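Local coordinates for protein 4-hydroxy-3-methylbut-2-enyl diphosphate reductase (Aquifex aeolicus, PDB 3DNF) that reduces (E)-4-hydroxy-3-methylbut-2-enyl diphosphate to isopentenyl and dimethylallyl diphosphate with an iron-sulfur cluster, the last step of the non-mevalonate isoprenoid pathway, at residues B[176-179]-B[180-184]; B[199-202]-B[203-206]; B[44-47]-B[48-51]. One frame throughout, in Å; residues are numbered along the deposited sequence.

Contact 1 of 3, residues B[176-179]-B[180-184]; sequences VGEI and ALWVK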
ATOM      1  N   VAL B 176      -0.537   2.365   3.379  1.00 28.89           N
ATOM      2  CA  VAL B 176      -1.066   1.918   2.089  1.00 29.61           C
ATOM      3  C   VAL B 176      -1.053   0.379   1.978  1.00 29.79           C
ATOM      4  O   VAL B 176      -2.049  -0.237   1.623  1.00 30.24           O
ATOM      5  CB  VAL B 176      -0.300   2.573   0.906  1.00 30.43           C
ATOM      6  CG1 VAL B 176      -0.616   1.847  -0.429  1.00 31.54           C
ATOM      7  CG2 VAL B 176      -0.589   4.100   0.831  1.00 30.09           C
ATOM      8  N   GLY B 177       0.073  -0.242   2.308  1.00 30.28           N
ATOM      9  CA  GLY B 177       0.229  -1.680   2.194  1.00 30.89           C
ATOM     10  C   GLY B 177      -0.722  -2.391   3.138  1.00 30.30           C
ATOM     11  O   GLY B 177      -1.382  -3.347   2.759  1.00 31.44           O
ATOM     12  N   GLU B 178      -0.822  -1.876   4.363  1.00 30.39           N
ATOM     13  CA  GLU B 178      -1.671  -2.498   5.361  1.00 30.18           C
ATOM     14  C   GLU B 178      -3.146  -2.430   4.982  1.00 29.26           C
ATOM     15  O   GLU B 178      -3.838  -3.456   4.960  1.00 28.32           O
ATOM     16  CB  GLU B 178      -1.411  -1.891   6.749  1.00 30.93           C
ATOM     17  CG  GLU B 178      -2.094  -2.673   7.890  1.00 33.29           C
ATOM     18  CD  GLU B 178      -1.639  -4.133   8.046  1.00 37.60           C
ATOM     19  OE1 GLU B 178      -0.482  -4.481   7.714  1.00 39.00           O
ATOM     20  OE2 GLU B 178      -2.462  -4.944   8.516  1.00 37.26           O
ATOM     21  N   ILE B 179      -3.639  -1.237   4.652  1.00 29.08           N
ATOM     22  CA  ILE B 179      -5.049  -1.108   4.241  1.00 29.92           C
ATOM     23  C   ILE B 179      -5.378  -2.029   3.043  1.00 29.11           C
ATOM     24  O   ILE B 179      -6.416  -2.688   3.041  1.00 29.13           O
ATOM     25  CB  ILE B 179      -5.449   0.368   3.996  1.00 28.74           C
ATOM     26  CG1 ILE B 179      -5.425   1.141   5.329  1.00 30.27           C
ATOM     27  CG2 ILE B 179      -6.845   0.521   3.346  1.00 29.27           C
ATOM     28  CD1 ILE B 179      -5.633   2.624   5.168  1.00 31.66           C
ATOM     29  N   ALA B 180      -4.472  -2.103   2.069  1.00 29.04           N
ATOM     30  CA  ALA B 180      -4.648  -2.953   0.880  1.00 29.57           C
ATOM     31  C   ALA B 180      -4.865  -4.446   1.208  1.00 30.49           C
ATOM     32  O   ALA B 180      -5.521  -5.185   0.459  1.00 30.69           O
ATOM     33  CB  ALA B 180      -3.473  -2.795  -0.038  1.00 29.60           C
ATOM     34  N   LEU B 181      -4.285  -4.889   2.324  1.00 29.90           N
ATOM     35  CA  LEU B 181      -4.437  -6.296   2.731  1.00 30.39           C
ATOM     36  C   LEU B 181      -5.819  -6.573   3.282  1.00 31.25           C
ATOM     37  O   LEU B 181      -6.278  -7.716   3.282  1.00 30.92           O
ATOM     38  CB  LEU B 181      -3.382  -6.657   3.787  1.00 30.18           C
ATOM     39  CG  LEU B 181      -1.926  -6.711   3.294  1.00 28.29           C
ATOM     40  CD1 LEU B 181      -1.042  -7.298   4.408  1.00 29.14           C
ATOM     41  CD2 LEU B 181      -1.808  -7.538   2.027  1.00 27.79           C
ATOM     42  N   TRP B 182      -6.464  -5.529   3.798  1.00 33.23           N
ATOM     43  CA  TRP B 182      -7.725  -5.697   4.529  1.00 35.31           C
ATOM     44  C   TRP B 182      -8.982  -5.295   3.757  1.00 36.07           C
ATOM     45  O   TRP B 182     -10.085  -5.751   4.081  1.00 37.83           O
ATOM     46  CB  TRP B 182      -7.667  -4.937   5.851  1.00 37.45           C
ATOM     47  CG  TRP B 182      -6.775  -5.583   6.853  1.00 39.50           C
ATOM     48  CD1 TRP B 182      -5.454  -5.324   7.075  1.00 41.98           C
ATOM     49  CD2 TRP B 182      -7.146  -6.609   7.778  1.00 42.12           C
ATOM     50  NE1 TRP B 182      -4.978  -6.124   8.086  1.00 42.63           N
ATOM     51  CE2 TRP B 182      -5.995  -6.929   8.531  1.00 43.16           C
ATOM     52  CE3 TRP B 182      -8.344  -7.295   8.040  1.00 43.02           C
ATOM     53  CZ2 TRP B 182      -6.006  -7.898   9.541  1.00 42.53           C
ATOM     54  CZ3 TRP B 182      -8.354  -8.275   9.033  1.00 42.49           C
ATOM     55  CH2 TRP B 182      -7.190  -8.568   9.772  1.00 42.79           C
ATOM     56  N   VAL B 183      -8.845  -4.440   2.750  1.00 35.07           N
ATOM     57  CA  VAL B 183     -10.032  -3.984   2.021  1.00 35.28           C
ATOM     58  C   VAL B 183     -10.010  -4.371   0.542  1.00 35.23           C
ATOM     59  O   VAL B 183      -8.941  -4.576  -0.039  1.00 36.49           O
ATOM     60  CB  VAL B 183     -10.380  -2.459   2.215  1.00 35.04           C
ATOM     61  CG1 VAL B 183     -10.263  -1.979   3.706  1.00 34.02           C
ATOM     62  CG2 VAL B 183      -9.580  -1.602   1.302  1.00 35.18           C
ATOM     63  N   LYS B 184     -11.182  -4.413  -0.078  1.00 34.56           N
ATOM     64  CA  LYS B 184     -11.287  -4.993  -1.414  1.00 34.52           C
ATOM     65  C   LYS B 184     -10.578  -4.171  -2.477  1.00 33.05           C
ATOM     66  O   LYS B 184      -9.986  -4.733  -3.375  1.00 32.93           O
ATOM     67  CB  LYS B 184     -12.732  -5.144  -1.835  1.00 36.44           C
ATOM     68  CG  LYS B 184     -12.928  -5.724  -3.242  1.00 41.05           C
ATOM     69  CD  LYS B 184     -14.390  -5.570  -3.684  1.00 47.27           C
ATOM     70  CE  LYS B 184     -14.694  -6.419  -4.911  1.00 51.62           C
ATOM     71  NZ  LYS B 184     -16.035  -7.099  -4.767  1.00 54.44           N
TER
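Glu178 reaches Trp182, one helical turn on, because its CG stands anti to the backbone N (chi1 -170°) and the chain then bends at chi2, while the Trp182 ring leaves its own backbone with CG anti to the carbonyl carbon. The two side chains run alongside each other. NE1 of Trp182 donates to OE2 of Glu178 over 2.8 Å; the oxygen lies near the indole plane but is approached on its anti side, and the carboxylate is turned 47° from the ring. The same ring edge meets the backbone, with CD1 of Trp182 3.3 Å from O of Glu178. The second carboxylate oxygen, OE1, forms a salt bridge with NZ of Lys173 of the second subunit, which probably sustains its negative charge. On the inner side, CG2 of Ile179 packs 4.0 Å from CG2 of Val183, and both side chains touch Val159 of strand 158-163. The backbone NH groups of Trp182 and Val183 converge on O of Ile179, at 2.9 Å from N of Trp182 and 3.0 Å from N of Val183. This stretch, towards the C-terminal end of a beta-alpha-beta crossover helix from strand 158-163 to strand 185-189, has its outer side in the subunit interface.

Contact 2 of 3, residues B[199-202]-B[203-206]; sequences RQES and VKKL
Glu201 and Lys204 form a salt bridge three residues apart, NZ of Lys204 standing 3.2 Å from OE2 of Glu201 in what is a weak hydrogen bond. Both chains run the same way off the helix, and both are bent where they meet: Glu201 bends at chi2 (-50°), and Lys204 turns at chi2 and again at chi4 (69°), which brings its ammonium back to the carboxylate. The lysine methylenes follow the other oxygen, with CD of Lys204 3.7 Å from OE1 of Glu201. Lys205 curls back at chi3 and chi4, so that its NZ comes to 3.5 Å from O of Glu201. That carbonyl already accepts the main-chain NH of Lys205, at 3.0 Å from N of Lys205 to O of Glu201. This bond is one of four consecutive i to i+4 main-chain bonds, from N of Val203, Lys204, Lys205 and Leu206, in the last turns of helix 195-206, which begins beside the iron-sulfur cluster just after its ligand Cys193. Towards the cluster the side chain of Arg199 touches Cys13 and is tied through NH2 to O of Gly11. OG of Ser202 hydrogen-bonds to O of Glu8. Packing takes over on the flank facing helix 222-234. There Val203 rests on Leu227 and Ile230, with its CG2 turned back to 3.6 Å from O of Arg199. Leu206 and Ser202 instead touch Ala7 of a loop.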
ATOM      1  N   ARG B 199      15.928  18.622  -1.089  1.00 30.75           N
ATOM      2  CA  ARG B 199      16.811  19.338  -0.172  1.00 30.69           C
ATOM      3  C   ARG B 199      17.850  18.404   0.475  1.00 30.95           C
ATOM      4  O   ARG B 199      19.052  18.717   0.501  1.00 31.37           O
ATOM      5  CB  ARG B 199      15.986  20.086   0.878  1.00 30.65           C
ATOM      6  CG  ARG B 199      16.664  21.301   1.450  1.00 30.79           C
ATOM      7  CD  ARG B 199      15.849  21.941   2.577  1.00 29.90           C
ATOM      8  NE  ARG B 199      14.717  22.764   2.117  1.00 30.21           N
ATOM      9  CZ  ARG B 199      13.441  22.425   2.288  1.00 29.94           C
ATOM     10  NH1 ARG B 199      13.137  21.287   2.884  1.00 30.46           N
ATOM     11  NH2 ARG B 199      12.455  23.212   1.854  1.00 27.91           N
ATOM     12  N   GLN B 200      17.395  17.248   0.951  1.00 31.18           N
ATOM     13  CA  GLN B 200      18.279  16.258   1.571  1.00 31.71           C
ATOM     14  C   GLN B 200      19.274  15.607   0.594  1.00 32.15           C
ATOM     15  O   GLN B 200      20.454  15.446   0.924  1.00 32.04           O
ATOM     16  CB  GLN B 200      17.459  15.184   2.307  1.00 31.71           C
ATOM     17  CG  GLN B 200      16.706  15.731   3.516  1.00 31.11           C
ATOM     18  CD  GLN B 200      15.765  14.737   4.164  1.00 31.77           C
ATOM     19  OE1 GLN B 200      15.551  13.635   3.663  1.00 32.52           O
ATOM     20  NE2 GLN B 200      15.194  15.128   5.294  1.00 31.58           N
ATOM     21  N   GLU B 201      18.805  15.237  -0.598  1.00 32.24           N
ATOM     22  CA  GLU B 201      19.670  14.594  -1.605  1.00 32.43           C
ATOM     23  C   GLU B 201      20.721  15.541  -2.180  1.00 32.37           C
ATOM     24  O   GLU B 201      21.819  15.112  -2.552  1.00 32.57           O
ATOM     25  CB  GLU B 201      18.837  13.989  -2.741  1.00 32.64           C
ATOM     26  CG  GLU B 201      17.821  12.914  -2.307  1.00 34.15           C
ATOM     27  CD  GLU B 201      18.415  11.815  -1.422  1.00 35.97           C
ATOM     28  OE1 GLU B 201      19.557  11.373  -1.668  1.00 36.68           O
ATOM     29  OE2 GLU B 201      17.720  11.383  -0.479  1.00 37.82           O
ATOM     30  N   SER B 202      20.373  16.819  -2.263  1.00 32.48           N
ATOM     31  CA  SER B 202      21.303  17.858  -2.676  1.00 32.80           C
ATOM     32  C   SER B 202      22.434  18.036  -1.659  1.00 32.95           C
ATOM     33  O   SER B 202      23.577  18.282  -2.043  1.00 32.62           O
ATOM     34  CB  SER B 202      20.556  19.177  -2.896  1.00 32.90           C
ATOM     35  OG  SER B 202      21.438  20.207  -3.321  1.00 33.90           O
ATOM     36  N   VAL B 203      22.108  17.908  -0.371  1.00 32.96           N
ATOM     37  CA  VAL B 203      23.111  17.893   0.707  1.00 33.46           C
ATOM     38  C   VAL B 203      23.959  16.622   0.647  1.00 33.59           C
ATOM     39  O   VAL B 203      25.183  16.677   0.800  1.00 33.40           O
ATOM     40  CB  VAL B 203      22.447  18.066   2.095  1.00 33.48           C
ATOM     41  CG1 VAL B 203      23.377  17.630   3.220  1.00 33.84           C
ATOM     42  CG2 VAL B 203      22.028  19.513   2.281  1.00 33.94           C
ATOM     43  N   LYS B 204      23.304  15.486   0.400  1.00 33.77           N
ATOM     44  CA  LYS B 204      24.002  14.206   0.207  1.00 33.80           C
ATOM     45  C   LYS B 204      25.081  14.279  -0.874  1.00 33.77           C
ATOM     46  O   LYS B 204      26.184  13.768  -0.681  1.00 33.76           O
ATOM     47  CB  LYS B 204      23.024  13.078  -0.134  1.00 34.05           C
ATOM     48  CG  LYS B 204      22.287  12.490   1.053  1.00 34.70           C
ATOM     49  CD  LYS B 204      22.180  10.970   0.936  1.00 37.30           C
ATOM     50  CE  LYS B 204      21.261  10.372   2.002  1.00 37.99           C
ATOM     51  NZ  LYS B 204      19.834  10.732   1.775  1.00 38.38           N
ATOM     52  N   LYS B 205      24.754  14.906  -2.001  1.00 33.52           N
ATOM     53  CA  LYS B 205      25.688  15.023  -3.113  1.00 33.38           C
ATOM     54  C   LYS B 205      26.792  16.052  -2.842  1.00 32.95           C
ATOM     55  O   LYS B 205      27.947  15.849  -3.235  1.00 32.85           O
ATOM     56  CB  LYS B 205      24.955  15.360  -4.414  1.00 33.47           C
ATOM     57  CG  LYS B 205      24.072  14.234  -4.957  1.00 33.94           C
ATOM     58  CD  LYS B 205      23.600  14.500  -6.399  1.00 34.20           C
ATOM     59  CE  LYS B 205      22.786  15.806  -6.550  1.00 35.31           C
ATOM     60  NZ  LYS B 205      21.387  15.771  -6.006  1.00 37.53           N
ATOM     61  N   LEU B 206      26.446  17.144  -2.166  1.00 32.33           N
ATOM     62  CA  LEU B 206      27.417  18.206  -1.922  1.00 31.94           C
ATOM     63  C   LEU B 206      28.386  17.885  -0.776  1.00 32.04           C
ATOM     64  O   LEU B 206      29.588  18.182  -0.872  1.00 31.93           O
ATOM     65  CB  LEU B 206      26.725  19.560  -1.711  1.00 31.77           C
ATOM     66  CG  LEU B 206      27.611  20.815  -1.791  1.00 31.78           C
ATOM     67  CD1 LEU B 206      28.396  20.890  -3.104  1.00 30.11           C
ATOM     68  CD2 LEU B 206      26.811  22.099  -1.574  1.00 30.94           C
TER

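Contact 3 of 3, residues B[44-47]-B[48-51]; sequences PQEV and NRLK
Arg49 takes hold of Glu46 side-on, its guanidinium edge set against the carboxylate one helical turn earlier. NE of Arg49 donates to OE1 of Glu46 at 2.7 Å, and NH2 of Arg49 donates to OE2 of Glu46 at 2.9 Å; both bonds are almost straight, that from NE at 175°. Each oxygen lies close to the guanidinium plane, yet the two flat groups are not coplanar: their planes stand 44° apart, and both nitrogens approach from above the carboxylate. The pair lies alongside, reached by a bend in each chain, at chi2 in Glu46 and at chi3 (68°) in Arg49. Two bonds to two oxygens fix the rotation of the carboxylate, whose OE1 also accepts from NE1 of Trp269, while NH2 of Arg49 has a second anionic partner in Glu24. With an alanine at Arg49, the carboxylates of Glu46 and Glu24 would probably lose their shared cation, and that of Glu46 would be held less firmly against turning. A water bridges the first turn of the helix, donating to O of Gln45 at 2.8 Å and accepting from ND2 of Asn48 at 3.2 Å. Leu50 is buried against Ile40. Helix 44-53 is the crossover between strands 34-36 and 55-57: Val47 packs on Pro57 and Leu50 on Val55 of the latter strand, Glu46 and Arg49 touch Val20 of helix 14-26, and Gln45 and Arg49 meet Trp269 of helix 268-281.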
ATOM      1  N   PRO B  44      11.147  33.851  13.249  1.00 34.84           N
ATOM      2  CA  PRO B  44      10.967  35.192  13.799  1.00 35.13           C
ATOM      3  C   PRO B  44      11.630  36.300  12.980  1.00 34.30           C
ATOM      4  O   PRO B  44      11.042  37.371  12.852  1.00 34.91           O
ATOM      5  CB  PRO B  44      11.614  35.085  15.195  1.00 35.29           C
ATOM      6  CG  PRO B  44      11.415  33.668  15.556  1.00 35.60           C
ATOM      7  CD  PRO B  44      11.672  32.921  14.280  1.00 35.60           C
ATOM      8  N   GLN B  45      12.831  36.064  12.440  1.00 33.86           N
ATOM      9  CA  GLN B  45      13.535  37.103  11.674  1.00 32.89           C
ATOM     10  C   GLN B  45      12.820  37.373  10.347  1.00 31.72           C
ATOM     11  O   GLN B  45      12.683  38.524   9.916  1.00 30.75           O
ATOM     12  CB  GLN B  45      14.973  36.681  11.384  1.00 32.99           C
ATOM     13  CG  GLN B  45      15.934  36.793  12.548  1.00 35.31           C
ATOM     14  CD  GLN B  45      17.367  36.687  12.079  1.00 37.35           C
ATOM     15  OE1 GLN B  45      18.069  37.695  11.952  1.00 40.45           O
ATOM     16  NE2 GLN B  45      17.796  35.469  11.771  1.00 39.40           N
ATOM     17  N   GLU B  46      12.349  36.318   9.698  1.00 32.53           N
ATOM     18  CA  GLU B  46      11.600  36.509   8.450  1.00 32.14           C
ATOM     19  C   GLU B  46      10.249  37.223   8.678  1.00 32.74           C
ATOM     20  O   GLU B  46       9.877  38.153   7.937  1.00 31.64           O
ATOM     21  CB  GLU B  46      11.435  35.186   7.701  1.00 31.60           C
ATOM     22  CG  GLU B  46      10.611  35.273   6.366  1.00 32.64           C
ATOM     23  CD  GLU B  46      11.345  35.996   5.230  1.00 32.88           C
ATOM     24  OE1 GLU B  46      12.293  36.753   5.491  1.00 35.12           O
ATOM     25  OE2 GLU B  46      10.947  35.800   4.066  1.00 36.36           O
ATOM     26  N   VAL B  47       9.504  36.780   9.694  1.00 32.42           N
ATOM     27  CA  VAL B  47       8.269  37.486  10.074  1.00 32.23           C
ATOM     28  C   VAL B  47       8.558  38.948  10.400  1.00 32.39           C
ATOM     29  O   VAL B  47       7.818  39.845   9.959  1.00 32.44           O
ATOM     30  CB  VAL B  47       7.563  36.727  11.239  1.00 33.04           C
ATOM     31  CG1 VAL B  47       6.368  37.500  11.806  1.00 33.09           C
ATOM     32  CG2 VAL B  47       7.169  35.383  10.765  1.00 32.70           C
ATOM     33  N   ASN B  48       9.666  39.212  11.100  1.00 32.34           N
ATOM     34  CA  ASN B  48      10.054  40.594  11.398  1.00 32.16           C
ATOM     35  C   ASN B  48      10.356  41.402  10.124  1.00 32.24           C
ATOM     36  O   ASN B  48       9.964  42.569  10.016  1.00 30.69           O
ATOM     37  CB  ASN B  48      11.284  40.651  12.298  1.00 32.74           C
ATOM     38  CG  ASN B  48      11.640  42.047  12.678  1.00 34.57           C
ATOM     39  OD1 ASN B  48      10.976  42.645  13.514  1.00 37.12           O
ATOM     40  ND2 ASN B  48      12.717  42.586  12.091  1.00 35.12           N
ATOM     41  N   ARG B  49      11.069  40.771   9.180  1.00 31.55           N
ATOM     42  CA  ARG B  49      11.426  41.450   7.913  1.00 31.12           C
ATOM     43  C   ARG B  49      10.140  41.871   7.214  1.00 30.39           C
ATOM     44  O   ARG B  49       9.990  43.023   6.785  1.00 29.67           O
ATOM     45  CB  ARG B  49      12.193  40.513   6.971  1.00 31.39           C
ATOM     46  CG  ARG B  49      12.594  41.181   5.651  1.00 29.68           C
ATOM     47  CD  ARG B  49      13.243  40.169   4.683  1.00 32.14           C
ATOM     48  NE  ARG B  49      12.272  39.181   4.204  1.00 31.59           N
ATOM     49  CZ  ARG B  49      11.367  39.416   3.247  1.00 32.62           C
ATOM     50  NH1 ARG B  49      11.348  40.603   2.638  1.00 31.80           N
ATOM     51  NH2 ARG B  49      10.519  38.462   2.897  1.00 31.51           N
ATOM     52  N   LEU B  50       9.175  40.951   7.171  1.00 29.98           N
ATOM     53  CA  LEU B  50       7.932  41.240   6.469  1.00 29.98           C
ATOM     54  C   LEU B  50       7.136  42.290   7.252  1.00 30.47           C
ATOM     55  O   LEU B  50       6.520  43.159   6.654  1.00 29.26           O
ATOM     56  CB  LEU B  50       7.103  39.966   6.326  1.00 29.56           C
ATOM     57  CG  LEU B  50       7.527  39.026   5.182  1.00 30.23           C
ATOM     58  CD1 LEU B  50       6.905  37.622   5.445  1.00 31.16           C
ATOM     59  CD2 LEU B  50       7.089  39.630   3.796  1.00 33.93           C
ATOM     60  N   LYS B  51       7.137  42.191   8.581  1.00 30.56           N
ATOM     61  CA  LYS B  51       6.458  43.204   9.407  1.00 31.89           C
ATOM     62  C   LYS B  51       7.002  44.628   9.095  1.00 32.07           C
ATOM     63  O   LYS B  51       6.238  45.588   8.916  1.00 31.83           O
ATOM     64  CB  LYS B  51       6.594  42.853  10.894  1.00 34.18           C
ATOM     65  CG  LYS B  51       5.789  43.785  11.801  1.00 36.55           C
ATOM     66  CD  LYS B  51       5.776  43.256  13.242  1.00 44.97           C
ATOM     67  CE  LYS B  51       4.849  44.092  14.160  1.00 45.08           C
ATOM     68  NZ  LYS B  51       5.198  45.556  14.200  1.00 50.22           N
TER
HETATM   69  O   HOH W   1      14.496  40.564  10.320  1.00 30.51           O

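Each contact is a local i to i+3 or i+4 arrangement within a different helix, and none touches another. Contacts 1 and 3 belong to crossover helices of two separate four-stranded parallel sheets, on opposite sides of the chain's centre, whereas contact 2 lies on a helix leading away from the cluster. Contact 1, though farthest from the chain's centre, is the most buried, between its own sheet and the second subunit; contacts 2 and 3 are partly buried and meet no other chain. The chemistry follows place: a neutral indole shares its glutamate with a lysine across the interface, a loose lysine pair edges the second helix, and a firm arginine pair joins three helices in the third.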